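Local structure of PvdO (5HHA) at residues Lys115-Val127 / Asp192-Pro204. The protein takes part in maturation of the pyoverdine chromophore in the periplasm, binds calcium and belongs to the formylglycine-generating enzyme family, whose oxidase activity it may or may not share. Sequence-based numbering, arbitrary orientation.
Sequences KPRYQQGPRQPAV and DGYNFTSPVGSFP. With CA (calcium ion), chain C.
The near-parallel rings of Y118 and F196 (planes 18° apart) are slid so far that they barely overlap. Each instead offers its CB to the other's face: Y118 CB sits 3.5 Å from the F196 ring centroid, almost on the normal, and F196 CB is 3.9 Å from that of Y118. P116 CB lies over the opposite face of the Y118 ring, which is thus held between P116 and F196. With OG1 set between backbone N and carbonyl carbon (chi1 56°), T197 brings CG2 to 3.5 Å from Y118 OH, while its CB meets P125 CD. One water hydrogen-bonds to Y118 OH, P125 O and T197 OG1, at 2.8 Å from the last; Y118 OH is also bonded to D276 O. Farther along, V200 N donates to R123 O (2.8 Å, 165° at the hydrogen), and V200 CG1 flanks P125 CG at 4.2 Å. In the second shell, N186 ND2 bonds F196 O while N186 OD1 binds the calcium ion, which is also held by both carboxylate oxygens of D192 and by Y194 O. The calcium site is thus tied directly to the residue that packs on Y118, and the buried hydroxyls of Y118 and T197 are bridged by a shared water.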
loop_
_atom_site.group_PDB
_atom_site.type_symbol
_atom_site.label_atom_id
_atom_site.label_comp_id
_atom_site.label_asym_id
_atom_site.label_seq_id
_atom_site.Cartn_x
_atom_site.Cartn_y
_atom_site.Cartn_z
ATOM N N LYS A 115 -16.422 4.835 -6.479
ATOM C CA LYS A 115 -16.823 5.450 -5.224
ATOM C C LYS A 115 -17.343 4.429 -4.234
ATOM O O LYS A 115 -18.194 3.621 -4.573
ATOM C CB LYS A 115 -17.927 6.489 -5.451
ATOM C CG LYS A 115 -17.498 7.717 -6.233
ATOM C CD LYS A 115 -16.387 8.513 -5.550
ATOM C CE LYS A 115 -16.871 9.274 -4.324
ATOM N NZ LYS A 115 -15.852 10.288 -3.884
ATOM N N PRO A 116 -16.841 4.497 -2.994
ATOM C CA PRO A 116 -17.378 3.649 -1.932
ATOM C C PRO A 116 -18.698 4.218 -1.410
ATOM O O PRO A 116 -19.099 5.314 -1.823
ATOM C CB PRO A 116 -16.288 3.742 -0.870
ATOM C CG PRO A 116 -15.810 5.142 -0.993
ATOM C CD PRO A 116 -15.864 5.468 -2.471
ATOM N N ARG A 117 -19.338 3.537 -0.475
ATOM C CA ARG A 117 -20.616 4.005 0.074
ATOM C C ARG A 117 -20.405 5.021 1.190
ATOM O O ARG A 117 -21.288 5.835 1.463
ATOM C CB ARG A 117 -21.428 2.851 0.633
ATOM C CG ARG A 117 -21.907 1.843 -0.408
ATOM C CD ARG A 117 -22.630 2.510 -1.561
ATOM N NE ARG A 117 -21.693 2.945 -2.591
ATOM C CZ ARG A 117 -21.897 3.952 -3.436
ATOM N NH1 ARG A 117 -23.017 4.649 -3.404
ATOM N NH2 ARG A 117 -20.974 4.264 -4.325
ATOM N N TYR A 118 -19.265 4.974 1.866
ATOM C CA TYR A 118 -18.970 5.892 2.948
ATOM C C TYR A 118 -18.512 7.230 2.418
ATOM O O TYR A 118 -18.076 7.371 1.285
ATOM C CB TYR A 118 -17.950 5.284 3.930
ATOM C CG TYR A 118 -16.628 4.842 3.301
ATOM C CD1 TYR A 118 -15.706 5.764 2.860
ATOM C CD2 TYR A 118 -16.303 3.500 3.201
ATOM C CE1 TYR A 118 -14.503 5.377 2.298
ATOM C CE2 TYR A 118 -15.073 3.099 2.652
ATOM C CZ TYR A 118 -14.193 4.041 2.208
ATOM O OH TYR A 118 -12.982 3.686 1.614
ATOM N N GLN A 119 -18.621 8.249 3.267
ATOM C CA GLN A 119 -18.176 9.568 2.880
ATOM C C GLN A 119 -16.679 9.552 2.579
ATOM O O GLN A 119 -15.879 9.072 3.381
ATOM C CB GLN A 119 -18.488 10.570 3.994
ATOM C CG GLN A 119 -19.992 10.789 4.185
ATOM C CD GLN A 119 -20.353 11.647 5.373
ATOM O OE1 GLN A 119 -21.332 11.368 6.086
ATOM N NE2 GLN A 119 -19.633 12.683 5.563
ATOM N N GLN A 120 -16.313 10.135 1.452
ATOM C CA GLN A 120 -14.948 10.061 0.935
ATOM C C GLN A 120 -14.552 11.390 0.316
ATOM O O GLN A 120 -14.890 11.690 -0.849
ATOM C CB GLN A 120 -14.815 8.958 -0.124
ATOM C CG GLN A 120 -13.393 8.782 -0.657
ATOM C CD GLN A 120 -13.370 8.070 -1.994
ATOM O OE1 GLN A 120 -14.212 8.334 -2.866
ATOM N NE2 GLN A 120 -12.400 7.176 -2.184
ATOM N N GLY A 121 -13.827 12.192 1.072
ATOM C CA GLY A 121 -13.294 13.433 0.560
ATOM C C GLY A 121 -12.068 13.211 -0.316
ATOM O O GLY A 121 -11.558 12.089 -0.444
ATOM N N PRO A 122 -11.553 14.267 -0.926
ATOM C CA PRO A 122 -10.525 14.124 -1.953
ATOM C C PRO A 122 -9.153 13.707 -1.430
ATOM O O PRO A 122 -8.360 13.247 -2.239
ATOM C CB PRO A 122 -10.469 15.514 -2.573
ATOM C CG PRO A 122 -10.928 16.411 -1.444
ATOM C CD PRO A 122 -12.028 15.660 -0.821
ATOM N N ARG A 123 -8.906 13.824 -0.128
ATOM C CA ARG A 123 -7.646 13.353 0.426
ATOM C C ARG A 123 -7.766 11.999 1.101
ATOM O O ARG A 123 -6.760 11.480 1.565
ATOM C CB ARG A 123 -7.073 14.357 1.416
ATOM C CG ARG A 123 -6.894 15.733 0.801
ATOM C CD ARG A 123 -5.491 16.123 0.714
ATOM N NE ARG A 123 -4.958 15.621 -0.528
ATOM C CZ ARG A 123 -3.751 15.100 -0.675
ATOM N NH1 ARG A 123 -2.919 15.006 0.363
ATOM N NH2 ARG A 123 -3.388 14.688 -1.883
ATOM N N GLN A 124 -8.946 11.405 1.141
ATOM C CA GLN A 124 -9.009 10.013 1.576
ATOM C C GLN A 124 -8.447 9.146 0.446
ATOM O O GLN A 124 -8.381 9.555 -0.706
ATOM C CB GLN A 124 -10.439 9.616 1.907
ATOM C CG GLN A 124 -10.832 9.927 3.356
ATOM C CD GLN A 124 -12.332 9.908 3.551
ATOM O OE1 GLN A 124 -12.946 8.869 3.756
ATOM N NE2 GLN A 124 -12.947 11.080 3.490
ATOM N N PRO A 125 -8.016 7.910 0.761
ATOM C CA PRO A 125 -7.441 7.063 -0.291
ATOM C C PRO A 125 -8.437 6.717 -1.387
ATOM O O PRO A 125 -9.615 6.435 -1.131
ATOM C CB PRO A 125 -7.029 5.782 0.453
ATOM C CG PRO A 125 -6.919 6.181 1.872
ATOM C CD PRO A 125 -7.923 7.288 2.089
ATOM N N ALA A 126 -7.943 6.682 -2.616
ATOM C CA ALA A 126 -8.677 6.064 -3.713
ATOM C C ALA A 126 -8.919 4.596 -3.387
ATOM O O ALA A 126 -8.023 3.884 -2.884
ATOM C CB ALA A 126 -7.888 6.169 -4.992
ATOM N N VAL A 127 -10.112 4.116 -3.679
ATOM C CA VAL A 127 -10.471 2.720 -3.494
ATOM C C VAL A 127 -11.354 2.297 -4.682
ATOM O O VAL A 127 -11.536 3.068 -5.640
ATOM C CB VAL A 127 -11.210 2.519 -2.150
ATOM C CG1 VAL A 127 -10.267 2.768 -0.974
ATOM C CG2 VAL A 127 -12.473 3.401 -2.048
ATOM N N ASP A 192 -9.143 5.709 16.858
ATOM C CA ASP A 192 -8.195 6.503 16.079
ATOM C C ASP A 192 -8.797 7.749 15.415
ATOM O O ASP A 192 -8.059 8.449 14.727
ATOM C CB ASP A 192 -7.543 5.628 15.011
ATOM C CG ASP A 192 -8.556 4.916 14.171
ATOM O OD1 ASP A 192 -9.570 5.545 13.770
ATOM O OD2 ASP A 192 -8.389 3.700 13.924
ATOM N N GLY A 193 -10.082 8.001 15.658
ATOM C CA GLY A 193 -10.758 9.146 15.095
ATOM C C GLY A 193 -11.645 8.892 13.896
ATOM O O GLY A 193 -12.396 9.814 13.497
ATOM N N TYR A 194 -11.592 7.700 13.292
ATOM C CA TYR A 194 -12.252 7.481 11.993
ATOM C C TYR A 194 -12.945 6.138 11.954
ATOM O O TYR A 194 -12.334 5.117 12.281
ATOM C CB TYR A 194 -11.220 7.569 10.853
ATOM C CG TYR A 194 -10.362 8.802 10.930
ATOM C CD1 TYR A 194 -9.210 8.820 11.676
ATOM C CD2 TYR A 194 -10.741 9.991 10.293
ATOM C CE1 TYR A 194 -8.454 9.933 11.782
ATOM C CE2 TYR A 194 -9.978 11.113 10.396
ATOM C CZ TYR A 194 -8.839 11.094 11.146
ATOM O OH TYR A 194 -8.101 12.266 11.249
ATOM N N ASN A 195 -14.190 6.093 11.524
ATOM C CA ASN A 195 -14.868 4.831 11.302
ATOM C C ASN A 195 -14.464 4.185 9.995
ATOM O O ASN A 195 -14.302 2.977 9.950
ATOM C CB ASN A 195 -16.384 4.995 11.281
ATOM C CG ASN A 195 -16.934 5.576 12.563
ATOM O OD1 ASN A 195 -17.794 6.509 12.542
ATOM N ND2 ASN A 195 -16.488 5.049 13.682
ATOM N N PHE A 196 -14.383 4.977 8.937
ATOM C CA PHE A 196 -13.934 4.508 7.637
ATOM C C PHE A 196 -12.523 5.031 7.398
ATOM O O PHE A 196 -11.747 5.117 8.340
ATOM C CB PHE A 196 -14.947 4.907 6.558
ATOM C CG PHE A 196 -16.332 4.442 6.881
ATOM C CD1 PHE A 196 -16.704 3.144 6.645
ATOM C CD2 PHE A 196 -17.231 5.296 7.494
ATOM C CE1 PHE A 196 -17.980 2.702 6.965
ATOM C CE2 PHE A 196 -18.520 4.866 7.820
ATOM C CZ PHE A 196 -18.882 3.579 7.559
ATOM N N THR A 197 -12.145 5.334 6.155
ATOM C CA THR A 197 -10.781 5.820 5.906
ATOM C C THR A 197 -10.598 7.241 6.441
ATOM O O THR A 197 -11.585 7.974 6.686
ATOM C CB THR A 197 -10.419 5.756 4.427
ATOM O OG1 THR A 197 -11.402 6.504 3.701
ATOM C CG2 THR A 197 -10.388 4.325 3.923
ATOM N N SER A 198 -9.348 7.629 6.604
ATOM C CA SER A 198 -8.936 8.938 7.051
ATOM C C SER A 198 -8.197 9.623 5.914
ATOM O O SER A 198 -7.637 8.988 5.031
ATOM C CB SER A 198 -7.991 8.785 8.255
ATOM O OG SER A 198 -7.020 7.744 8.027
ATOM N N PRO A 199 -8.171 10.964 5.921
ATOM C CA PRO A 199 -7.342 11.641 4.929
ATOM C C PRO A 199 -5.933 11.112 5.021
ATOM O O PRO A 199 -5.434 10.831 6.106
ATOM C CB PRO A 199 -7.412 13.124 5.342
ATOM C CG PRO A 199 -8.639 13.224 6.178
ATOM C CD PRO A 199 -8.841 11.889 6.843
ATOM N N VAL A 200 -5.253 11.003 3.896
ATOM C CA VAL A 200 -3.897 10.479 3.922
ATOM C C VAL A 200 -3.026 11.380 4.796
ATOM O O VAL A 200 -3.176 12.618 4.788
ATOM C CB VAL A 200 -3.324 10.309 2.504
ATOM C CG1 VAL A 200 -4.202 9.341 1.703
ATOM C CG2 VAL A 200 -3.174 11.668 1.783
ATOM N N GLY A 201 -2.137 10.772 5.579
ATOM C CA GLY A 201 -1.228 11.534 6.414
ATOM C C GLY A 201 -1.829 12.047 7.713
ATOM O O GLY A 201 -1.352 13.063 8.243
ATOM N N SER A 202 -2.859 11.401 8.250
ATOM C CA SER A 202 -3.495 11.835 9.489
ATOM C C SER A 202 -2.744 11.342 10.727
ATOM O O SER A 202 -3.148 11.674 11.860
ATOM C CB SER A 202 -4.946 11.380 9.551
ATOM O OG SER A 202 -5.710 12.032 8.547
ATOM N N PHE A 203 -1.670 10.583 10.523
ATOM C CA PHE A 203 -0.858 10.040 11.620
ATOM C C PHE A 203 0.604 10.288 11.248
ATOM O O PHE A 203 0.909 10.626 10.101
ATOM C CB PHE A 203 -1.132 8.530 11.799
ATOM C CG PHE A 203 -2.586 8.215 11.972
ATOM C CD1 PHE A 203 -3.398 7.965 10.887
ATOM C CD2 PHE A 203 -3.176 8.242 13.226
ATOM C CE1 PHE A 203 -4.771 7.747 11.059
ATOM C CE2 PHE A 203 -4.510 8.010 13.392
ATOM C CZ PHE A 203 -5.318 7.773 12.312
ATOM N N PRO A 204 1.538 10.099 12.184
ATOM C CA PRO A 204 2.929 10.424 11.874
ATOM C C PRO A 204 3.533 9.508 10.838
ATOM O O PRO A 204 3.081 8.351 10.680
ATOM C CB PRO A 204 3.645 10.224 13.218
ATOM C CG PRO A 204 2.575 10.478 14.246
ATOM C CD PRO A 204 1.334 9.887 13.629
HETATM CA CA CA C . -10.549 3.624 12.656
HETATM O O HOH W 1 -11.321 6.006 0.972
HETATM O O HOH W 2 -4.533 14.670 3.392
HETATM O O HOH W 3 -11.861 2.489 11.041
#